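Molybdate-binding protein MolA (Haemophilus influenzae, PDB 3PSH) binds molybdate and tungstate in the periplasm as the solute-binding component of the MolBCA ABC transporter, which imports molybdate with low affinity. Local coordinates at residues 176-181 / 296-301. Residues are numbered along the deposited sequence; the frame is centred on the assembly and turned at random.
Sequences GDVSAD and ALYPQR
R301 reaches across to D177 and takes hold of both its carboxylate oxygens, and the arginine is the side chain to follow. CB passes 3.7 Å from O of Y298. CG turns anti to the carbonyl carbon (chi1 -61°), and CG and CD run alongside CB of Y298 and the start of its ring. The chain stays extended to NE, which comes 3.9 Å from CD1 of Y298. At the tip two nitrogens form an end-on, two-pronged salt bridge. NH1 bonds to OD1 of D177 at 2.6 Å; the oxygen lies close to the guanidinium plane and accepts with its syn lone pair, the N-H...O angle being 161°. NH2 meets OD2 of D177 at 3.0 Å, also from the syn side, NH2 standing a little out of the carboxylate plane and OD2 tilted from that of the guanidinium. Carboxylate and guanidinium are only 13° from coplanar, and the paired bonds limit rotation of either group. NH1 has a second acceptor, the backbone carbonyl of R174 in helix 168-175.

V178 packs beside this bridge. Its CG2 sits over one face of the guanidinium, 4.1 Å from NH1 of R301, and approaches the ring of Y298 obliquely, 4.0 Å from CE1. The other methyl, CG1, comes within 3.5 Å of OH of Y298; that hydroxyl is hydrogen-bonded to O of G210. N of R301 bonds back to O of Y298, the i to i+3 bond of the 3-10 turn.

Y298 and R301 also rest on L175. Far from the molybdate pocket, this surface contact joins the turn and 3-10 segment following helix 283-297 to the loop between helix 168-175 and strand 184-188, an inner strand of the parallel sheet at the core of one of the binding protein's two lobes.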
ATOM      1  N   GLY A 176      18.971   8.627 -12.844  1.00 16.80           N
ATOM      2  CA  GLY A 176      18.583   9.477 -14.012  1.00 19.17           C
ATOM      3  C   GLY A 176      19.125   9.147 -15.390  1.00 20.73           C
ATOM      4  O   GLY A 176      18.516   9.601 -16.407  1.00 19.46           O
ATOM      5  N   ASP A 177      20.252   8.397 -15.428  1.00 19.42           N
ATOM      6  CA  ASP A 177      20.845   7.879 -16.708  1.00 19.80           C
ATOM      7  C   ASP A 177      20.448   6.477 -17.100  1.00 19.32           C
ATOM      8  O   ASP A 177      20.937   5.925 -18.108  1.00 19.79           O
ATOM      9  CB  ASP A 177      22.367   7.894 -16.610  1.00 20.69           C
ATOM     10  CG  ASP A 177      22.869   6.923 -15.533  1.00 20.71           C
ATOM     11  OD1 ASP A 177      22.351   6.963 -14.407  1.00 25.40           O
ATOM     12  OD2 ASP A 177      23.775   6.178 -15.827  1.00 30.39           O
ATOM     13  N   VAL A 178      19.530   5.856 -16.361  1.00 17.45           N
ATOM     14  CA  VAL A 178      19.081   4.550 -16.781  1.00 17.98           C
ATOM     15  C   VAL A 178      18.098   4.576 -17.955  1.00 18.91           C
ATOM     16  O   VAL A 178      16.913   4.918 -17.812  1.00 18.84           O
ATOM     17  CB  VAL A 178      18.507   3.754 -15.594  1.00 17.35           C
ATOM     18  CG1 VAL A 178      18.095   2.377 -16.035  1.00 15.87           C
ATOM     19  CG2 VAL A 178      19.586   3.654 -14.507  1.00 19.37           C
ATOM     20  N   SER A 179      18.599   4.084 -19.092  1.00 17.13           N
ATOM     21  CA  SER A 179      17.818   4.117 -20.278  1.00 17.41           C
ATOM     22  C   SER A 179      16.729   3.041 -20.305  1.00 16.50           C
ATOM     23  O   SER A 179      16.817   2.022 -19.573  1.00 16.18           O
ATOM     24  CB  SER A 179      18.676   3.954 -21.539  1.00 18.06           C
ATOM     25  OG  SER A 179      19.309   2.662 -21.606  1.00 24.17           O
ATOM     26  N   ALA A 180      15.714   3.265 -21.161  1.00 17.06           N
ATOM     27  CA  ALA A 180      14.639   2.277 -21.216  1.00 16.92           C
ATOM     28  C   ALA A 180      15.118   0.901 -21.585  1.00 16.05           C
ATOM     29  O   ALA A 180      14.459  -0.096 -21.204  1.00 17.70           O
ATOM     30  CB  ALA A 180      13.438   2.719 -22.147  1.00 16.68           C
ATOM     31  N   ASP A 181      16.142   0.785 -22.442  1.00 17.56           N
ATOM     32  CA  ASP A 181      16.513  -0.580 -22.808  0.50 17.07           C
ATOM     33  C   ASP A 181      17.263  -1.310 -21.621  1.00 17.59           C
ATOM     34  O   ASP A 181      17.298  -2.547 -21.615  1.00 21.01           O
ATOM     35  CB  ASP A 181      17.287  -0.541 -24.127  0.50 18.06           C
ATOM     36  CG  ASP A 181      17.857  -1.908 -24.529  0.50 18.99           C
ATOM     37  OD1 ASP A 181      17.121  -2.702 -25.137  0.50 26.04           O
ATOM     38  OD2 ASP A 181      18.999  -2.191 -24.120  0.50 21.63           O
ATOM     39  N   ALA A 296      19.234  -2.848  -4.071  1.00 10.92           N
ATOM     40  CA  ALA A 296      19.285  -4.237  -4.444  1.00 12.52           C
ATOM     41  C   ALA A 296      19.720  -4.361  -5.916  1.00 14.43           C
ATOM     42  O   ALA A 296      20.417  -5.295  -6.292  1.00 16.09           O
ATOM     43  CB  ALA A 296      17.881  -4.933  -4.178  1.00 16.68           C
ATOM     44  N   LEU A 297      19.235  -3.472  -6.761  1.00 13.07           N
ATOM     45  CA  LEU A 297      19.386  -3.638  -8.214  1.00 13.34           C
ATOM     46  C   LEU A 297      20.632  -2.807  -8.672  1.00 13.80           C
ATOM     47  O   LEU A 297      21.212  -3.196  -9.718  1.00 15.23           O
ATOM     48  CB  LEU A 297      18.193  -3.055  -9.003  1.00 11.56           C
ATOM     49  CG  LEU A 297      16.839  -3.712  -8.686  1.00 11.46           C
ATOM     50  CD1 LEU A 297      15.771  -2.982  -9.560  1.00 14.91           C
ATOM     51  CD2 LEU A 297      16.883  -5.245  -8.912  1.00 15.15           C
ATOM     52  N   TYR A 298      20.983  -1.704  -7.946  1.00 12.66           N
ATOM     53  CA  TYR A 298      22.190  -0.906  -8.288  1.00 13.41           C
ATOM     54  C   TYR A 298      23.020  -0.719  -7.094  1.00 13.62           C
ATOM     55  O   TYR A 298      23.281   0.410  -6.691  1.00 13.43           O
ATOM     56  CB  TYR A 298      21.809   0.460  -8.869  1.00 10.97           C
ATOM     57  CG  TYR A 298      20.876   0.368 -10.103  1.00 11.29           C
ATOM     58  CD1 TYR A 298      21.401   0.413 -11.425  1.00 11.24           C
ATOM     59  CD2 TYR A 298      19.482   0.173  -9.938  1.00 12.75           C
ATOM     60  CE1 TYR A 298      20.510   0.315 -12.526  1.00 12.63           C
ATOM     61  CE2 TYR A 298      18.631   0.100 -11.036  1.00 11.86           C
ATOM     62  CZ  TYR A 298      19.168   0.131 -12.357  1.00 12.36           C
ATOM     63  OH  TYR A 298      18.442   0.013 -13.538  1.00 16.48           O
ATOM     64  N   PRO A 299      23.537  -1.853  -6.512  1.00 15.36           N
ATOM     65  CA  PRO A 299      24.283  -1.676  -5.218  1.00 15.77           C
ATOM     66  C   PRO A 299      25.492  -0.699  -5.316  1.00 14.61           C
ATOM     67  O   PRO A 299      25.761   0.033  -4.371  1.00 15.07           O
ATOM     68  CB  PRO A 299      24.768  -3.060  -4.910  1.00 15.19           C
ATOM     69  CG  PRO A 299      24.775  -3.836  -6.335  1.00 15.08           C
ATOM     70  CD  PRO A 299      23.486  -3.256  -6.957  1.00 15.67           C
ATOM     71  N   GLN A 300      26.147  -0.655  -6.484  1.00 14.42           N
ATOM     72  CA  GLN A 300      27.375   0.149  -6.598  1.00 17.31           C
ATOM     73  C   GLN A 300      27.068   1.608  -6.715  1.00 15.17           C
ATOM     74  O   GLN A 300      28.003   2.410  -6.778  1.00 17.75           O
ATOM     75  CB  GLN A 300      28.137  -0.319  -7.856  1.00 18.61           C
ATOM     76  CG  GLN A 300      28.607  -1.812  -7.737  1.00 20.84           C
ATOM     77  CD  GLN A 300      29.065  -2.150  -6.294  1.00 31.40           C
ATOM     78  OE1 GLN A 300      29.750  -1.347  -5.595  1.00 21.65           O
ATOM     79  NE2 GLN A 300      28.612  -3.362  -5.799  1.00 34.43           N
ATOM     80  N   ARG A 301      25.749   1.965  -6.756  1.00 14.28           N
ATOM     81  CA  ARG A 301      25.415   3.412  -6.839  1.00 15.48           C
ATOM     82  C   ARG A 301      24.953   3.943  -5.511  1.00 14.41           C
ATOM     83  O   ARG A 301      24.711   5.162  -5.433  1.00 16.85           O
ATOM     84  CB  ARG A 301      24.343   3.785  -7.868  1.00 16.95           C
ATOM     85  CG  ARG A 301      24.695   3.451  -9.296  1.00 16.17           C
ATOM     86  CD  ARG A 301      23.475   3.750 -10.280  1.00 16.49           C
ATOM     87  NE  ARG A 301      23.922   3.404 -11.626  1.00 17.80           N
ATOM     88  CZ  ARG A 301      23.590   4.113 -12.722  1.00 18.83           C
ATOM     89  NH1 ARG A 301      22.851   5.185 -12.604  1.00 15.56           N
ATOM     90  NH2 ARG A 301      24.046   3.825 -13.953  1.00 21.72           N
TER